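Local structure of type IV pilus biogenesis factor PilY1 (Pseudomonas aeruginosa, 3HX6) at residues L397-D402 with S508-N513; A406-T411 with L498-V503. The protein takes part in type IV pilus assembly, twitching motility and adhesion to host cells, and binds calcium, whose binding and release seem essential for regulating pilus retraction. The protein carries 3 engineered substitutions. All blocks are in the same frame, centred on the assembly; numbering follows the deposited sequence.

In the fold
Both contacts lie about 28 Å from the centre of the chain, in the C-terminal beta-propeller domain of PilY1, and each joins a strand of one antiparallel hairpin, 392-405 and 408-415, to the long connection that follows strand 477-483. Contact 1 is a surface contact of aliphatic groups and tyrosines, with no direct hydrogen bond and a water that may bridge. Contact 2, partly buried, is chiefly polar: an arginine grips a backbone carbonyl, two waters fill in, and a neighbouring subunit lies close by. Their centres are 14 Å apart, and S508 of contact 1 ties them together by probable hydrogen bonds from the L498 and A499 amides of contact 2.

Contact 1: L397-D402 with S508-N513; sequences LDLQAD and SDYSYN
A classic beta bulge in strand 392-405 of the propeller domain, where D398 and L399 both stand opposite I414 of the adjoining strand 408-415, receives two tyrosines from segment 508-513. Y512 reaches the bulge itself, its hydroxyl ending 3.6 Å from D398 CB, while the CE1 side of its ring lies 4.3 Å from L399 CB. Y510 serves the other end of the contact: its OH touches two aliphatic groups, 3.8 Å from L399 CD1 and 3.6 Å from A401 CB. The two backbones stay well apart, with 8.3 Å between the CA atoms of L399 and Y512, so the side chains do the bridging. Both tyrosines manage this with CG anti to the backbone N (chi1 173° in Y510, 171° in Y512), which sends each ring out across the gap. L399 likewise has its CG anti to the backbone N and meets Y510 at about a right angle, presenting a methyl to the phenol end of the ring. I414 of strand 408-415 is touched by both L399 and Y510, so the tyrosine also packs on the second strand of the hairpin. No direct hydrogen bond joins the segments. The carboxylate of D398 is divided in its duties, OD1 bonding to the T396 hydroxyl just upstream and OD2 lying toward a water, with its plane 31° from that of the Y512 ring. That water sits 2.8 Å from Y512 OH, but its D398 side is doubtful, since 2.4 Å to D398 OD2 is too short for a sound hydrogen bond.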
loop_
_atom_site.group_PDB
_atom_site.type_symbol
_atom_site.label_atom_id
_atom_site.label_comp_id
_atom_site.label_asym_id
_atom_site.label_seq_id
_atom_site.Cartn_x
_atom_site.Cartn_y
_atom_site.Cartn_z
ATOM N N LEU A 397 4.543 30.165 13.725
ATOM C CA LEU A 397 3.234 29.539 13.746
ATOM C C LEU A 397 2.403 30.778 14.041
ATOM O O LEU A 397 2.485 31.345 15.130
ATOM C CB LEU A 397 3.148 28.509 14.868
ATOM C CG LEU A 397 3.975 27.258 14.557
ATOM C CD1 LEU A 397 3.800 26.231 15.663
ATOM C CD2 LEU A 397 3.526 26.681 13.211
ATOM N N ASP A 398 1.634 31.213 13.052
ATOM C CA ASP A 398 0.866 32.442 13.172
ATOM C C ASP A 398 -0.576 32.370 13.602
ATOM O O ASP A 398 -1.165 33.394 13.940
ATOM C CB ASP A 398 0.937 33.207 11.853
ATOM C CG ASP A 398 2.353 33.535 11.459
ATOM O OD1 ASP A 398 3.196 33.664 12.370
ATOM O OD2 ASP A 398 2.624 33.667 10.251
ATOM N N LEU A 399 -1.156 31.180 13.602
ATOM C CA LEU A 399 -2.550 31.085 13.968
ATOM C C LEU A 399 -2.979 29.694 14.399
ATOM O O LEU A 399 -2.569 28.691 13.816
ATOM C CB LEU A 399 -3.397 31.546 12.773
ATOM C CG LEU A 399 -4.923 31.653 12.831
ATOM C CD1 LEU A 399 -5.563 30.279 12.880
ATOM C CD2 LEU A 399 -5.314 32.493 14.035
ATOM N N GLN A 400 -3.780 29.653 15.455
ATOM C CA GLN A 400 -4.350 28.411 15.934
ATOM C C GLN A 400 -5.836 28.687 15.915
ATOM O O GLN A 400 -6.281 29.726 16.396
ATOM C CB GLN A 400 -3.933 28.076 17.361
ATOM C CG GLN A 400 -4.623 26.805 17.850
ATOM C CD GLN A 400 -4.132 26.343 19.201
ATOM O OE1 GLN A 400 -2.933 26.186 19.412
ATOM N NE2 GLN A 400 -5.061 26.109 20.121
ATOM N N ALA A 401 -6.602 27.775 15.344
ATOM C CA ALA A 401 -8.036 27.970 15.289
ATOM C C ALA A 401 -8.752 26.644 15.199
ATOM O O ALA A 401 -8.150 25.609 14.901
ATOM C CB ALA A 401 -8.401 28.840 14.093
ATOM N N ASP A 402 -10.042 26.693 15.489
ATOM C CA ASP A 402 -10.903 25.532 15.419
ATOM C C ASP A 402 -11.686 25.733 14.135
ATOM O O ASP A 402 -12.236 26.811 13.893
ATOM C CB ASP A 402 -11.845 25.499 16.621
ATOM C CG ASP A 402 -11.189 24.920 17.857
ATOM O OD1 ASP A 402 -9.967 25.102 18.031
ATOM O OD2 ASP A 402 -11.899 24.285 18.664
ATOM N N SER A 508 -9.552 20.342 2.736
ATOM C CA SER A 508 -8.714 20.369 3.928
ATOM C C SER A 508 -7.970 21.682 4.121
ATOM O O SER A 508 -7.285 21.870 5.125
ATOM C CB SER A 508 -7.717 19.214 3.889
ATOM O OG SER A 508 -8.393 17.972 3.951
ATOM N N ASP A 509 -8.104 22.596 3.166
ATOM C CA ASP A 509 -7.425 23.878 3.284
ATOM C C ASP A 509 -8.164 24.797 4.244
ATOM O O ASP A 509 -9.307 24.534 4.608
ATOM C CB ASP A 509 -7.276 24.536 1.911
ATOM C CG ASP A 509 -6.280 23.804 1.030
ATOM O OD1 ASP A 509 -5.440 23.063 1.589
ATOM O OD2 ASP A 509 -6.327 23.976 -0.208
ATOM N N TYR A 510 -7.504 25.871 4.656
ATOM C CA TYR A 510 -8.095 26.804 5.598
ATOM C C TYR A 510 -7.998 28.242 5.113
ATOM O O TYR A 510 -7.023 28.633 4.463
ATOM C CB TYR A 510 -7.409 26.639 6.962
ATOM C CG TYR A 510 -7.791 27.655 8.008
ATOM C CD1 TYR A 510 -7.108 28.866 8.110
ATOM C CD2 TYR A 510 -8.830 27.407 8.906
ATOM C CE1 TYR A 510 -7.446 29.804 9.082
ATOM C CE2 TYR A 510 -9.178 28.341 9.882
ATOM C CZ TYR A 510 -8.482 29.534 9.964
ATOM O OH TYR A 510 -8.812 30.464 10.921
ATOM N N SER A 511 -9.023 29.028 5.422
ATOM C CA SER A 511 -9.051 30.426 5.017
ATOM C C SER A 511 -8.336 31.285 6.056
ATOM O O SER A 511 -8.891 31.601 7.107
ATOM C CB SER A 511 -10.497 30.895 4.847
ATOM O OG SER A 511 -10.544 32.235 4.399
ATOM N N TYR A 512 -7.096 31.648 5.754
ATOM C CA TYR A 512 -6.282 32.464 6.644
ATOM C C TYR A 512 -6.242 33.900 6.138
ATOM O O TYR A 512 -5.505 34.219 5.207
ATOM C CB TYR A 512 -4.866 31.885 6.715
ATOM C CG TYR A 512 -3.846 32.748 7.428
ATOM C CD1 TYR A 512 -4.119 33.311 8.676
ATOM C CD2 TYR A 512 -2.588 32.970 6.868
ATOM C CE1 TYR A 512 -3.161 34.070 9.349
ATOM C CE2 TYR A 512 -1.624 33.724 7.531
ATOM C CZ TYR A 512 -1.915 34.271 8.770
ATOM O OH TYR A 512 -0.952 35.005 9.419
ATOM N N ASN A 513 -7.045 34.763 6.752
ATOM C CA ASN A 513 -7.092 36.165 6.354
ATOM C C ASN A 513 -7.259 36.318 4.838
ATOM O O ASN A 513 -6.340 36.749 4.137
ATOM C CB ASN A 513 -5.814 36.877 6.815
ATOM C CG ASN A 513 -5.800 37.154 8.313
ATOM O OD1 ASN A 513 -6.404 36.425 9.103
ATOM N ND2 ASN A 513 -5.093 38.207 8.710
HETATM O O HOH W 1 1.560 34.554 8.271
#

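Contact 2: A406-T411 with L498-V503; sequences ASTART and LARQGV
The carbonyl oxygen of L498 is gripped by R410, whose NE donates a bond of 2.8 Å to L498 O, nearly straight at 166°, and whose NH2 adds a weak one of 3.3 Å to the same L498 O. The NE bond uses a lone pair in the carbonyl plane and lies almost in the guanidinium plane, so the oxygen sits at the arginine's edge. An extended chain from CG to NE carries the group there from strand 408-415, with R410 CD passing 3.8 Å from L498 CD2. T408 CG2 lies over one face of this guanidinium, toward its rim, and E547 forms a salt bridge with its NH2. Beside it, the R500 chain crosses T408 at about a right angle, bringing R500 CD within 3.4 Å of T408 OG1. With OG1 anti to the carbonyl carbon and beside the backbone N (chi1 -48°), the hydroxyl meets R500 and water 2, 2.7 Å from T408 OG1, which accepts from the S407 amide and donates to A499 O. Water 3 is weakly held by R410 NH2 and R500 N. A499 O has a second donor in Q501 NE2, above the carbonyl plane at 3.0 Å. Alongside, A406 CB presses on A499 CB at 3.4 Å, tighter than usual for two carbons. R500 NE is buried without a hydrogen-bond partner in the model; E79 of the second subunit offers a long, weak ion pair. Both arginines converge on E547, R500 only weakly, and its negative charge probably balances theirs.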
loop_
_atom_site.group_PDB
_atom_site.type_symbol
_atom_site.label_atom_id
_atom_site.label_comp_id
_atom_site.label_asym_id
_atom_site.label_seq_id
_atom_site.Cartn_x
_atom_site.Cartn_y
_atom_site.Cartn_z
ATOM N N ALA A 406 -14.893 19.514 5.744
ATOM C CA ALA A 406 -15.950 18.624 5.285
ATOM C C ALA A 406 -16.884 18.636 6.497
ATOM O O ALA A 406 -17.527 19.649 6.776
ATOM C CB ALA A 406 -15.418 17.224 5.021
ATOM N N SER A 407 -16.930 17.536 7.237
ATOM C CA SER A 407 -17.775 17.462 8.425
ATOM C C SER A 407 -16.923 17.326 9.686
ATOM O O SER A 407 -17.411 17.502 10.802
ATOM C CB SER A 407 -18.716 16.261 8.326
ATOM O OG SER A 407 -19.466 16.300 7.127
ATOM N N THR A 408 -15.643 17.024 9.496
ATOM C CA THR A 408 -14.726 16.825 10.612
ATOM C C THR A 408 -14.196 18.114 11.229
ATOM O O THR A 408 -13.640 18.964 10.537
ATOM C CB THR A 408 -13.525 15.973 10.174
ATOM O OG1 THR A 408 -13.991 14.824 9.454
ATOM C CG2 THR A 408 -12.731 15.514 11.388
ATOM N N ALA A 409 -14.365 18.248 12.539
ATOM C CA ALA A 409 -13.885 19.424 13.254
ATOM C C ALA A 409 -12.490 19.122 13.799
ATOM O O ALA A 409 -12.233 18.015 14.263
ATOM C CB ALA A 409 -14.833 19.767 14.397
ATOM N N ARG A 410 -11.594 20.102 13.727
ATOM C CA ARG A 410 -10.225 19.939 14.219
ATOM C C ARG A 410 -9.670 21.283 14.668
ATOM O O ARG A 410 -10.167 22.334 14.262
ATOM C CB ARG A 410 -9.298 19.410 13.117
ATOM C CG ARG A 410 -9.640 18.051 12.540
ATOM C CD ARG A 410 -8.629 17.666 11.473
ATOM N NE ARG A 410 -9.009 16.450 10.760
ATOM C CZ ARG A 410 -8.869 15.220 11.241
ATOM N NH1 ARG A 410 -8.342 15.031 12.446
ATOM N NH2 ARG A 410 -9.269 14.180 10.522
ATOM N N THR A 411 -8.647 21.247 15.515
ATOM C CA THR A 411 -7.994 22.475 15.939
ATOM C C THR A 411 -6.710 22.434 15.111
ATOM O O THR A 411 -5.960 21.456 15.152
ATOM C CB THR A 411 -7.666 22.492 17.451
ATOM O OG1 THR A 411 -6.678 21.502 17.742
ATOM C CG2 THR A 411 -8.914 22.204 18.264
ATOM N N LEU A 498 -7.535 16.445 5.969
ATOM C CA LEU A 498 -8.174 16.680 7.258
ATOM C C LEU A 498 -9.674 16.439 7.212
ATOM O O LEU A 498 -10.326 16.345 8.250
ATOM C CB LEU A 498 -7.919 18.121 7.701
ATOM C CG LEU A 498 -6.454 18.534 7.840
ATOM C CD1 LEU A 498 -6.371 20.024 8.136
ATOM C CD2 LEU A 498 -5.804 17.724 8.958
ATOM N N ALA A 499 -10.210 16.337 6.002
ATOM C CA ALA A 499 -11.640 16.155 5.802
ATOM C C ALA A 499 -12.110 14.708 5.700
ATOM O O ALA A 499 -13.265 14.460 5.359
ATOM C CB ALA A 499 -12.067 16.922 4.563
ATOM N N ARG A 500 -11.232 13.758 6.000
ATOM C CA ARG A 500 -11.586 12.344 5.913
ATOM C C ARG A 500 -12.158 12.010 4.534
ATOM O O ARG A 500 -13.146 11.281 4.424
ATOM C CB ARG A 500 -12.619 11.978 6.987
ATOM C CG ARG A 500 -12.101 12.036 8.411
ATOM C CD ARG A 500 -13.151 11.555 9.392
ATOM N NE ARG A 500 -12.661 11.595 10.763
ATOM C CZ ARG A 500 -13.390 11.295 11.832
ATOM N NH1 ARG A 500 -14.660 10.928 11.697
ATOM N NH2 ARG A 500 -12.848 11.366 13.041
ATOM N N GLN A 501 -11.536 12.541 3.489
ATOM C CA GLN A 501 -11.986 12.307 2.122
ATOM C C GLN A 501 -11.372 11.064 1.484
ATOM O O GLN A 501 -11.935 10.498 0.547
ATOM C CB GLN A 501 -11.659 13.518 1.246
ATOM C CG GLN A 501 -12.428 14.766 1.607
ATOM C CD GLN A 501 -13.920 14.558 1.500
ATOM O OE1 GLN A 501 -14.446 14.326 0.413
ATOM N NE2 GLN A 501 -14.611 14.624 2.632
ATOM N N GLY A 502 -10.220 10.639 1.990
ATOM C CA GLY A 502 -9.566 9.484 1.404
ATOM C C GLY A 502 -8.550 9.988 0.399
ATOM O O GLY A 502 -7.809 9.221 -0.210
ATOM N N VAL A 503 -8.540 11.302 0.214
ATOM C CA VAL A 503 -7.594 11.954 -0.680
ATOM C C VAL A 503 -7.354 13.360 -0.174
ATOM O O VAL A 503 -8.153 13.905 0.587
ATOM C CB VAL A 503 -8.100 12.032 -2.132
ATOM C CG1 VAL A 503 -8.014 10.660 -2.773
ATOM C CG2 VAL A 503 -9.524 12.571 -2.166
HETATM O O HOH W 2 -15.294 14.989 7.054
HETATM O O HOH W 3 -9.195 13.401 7.961
#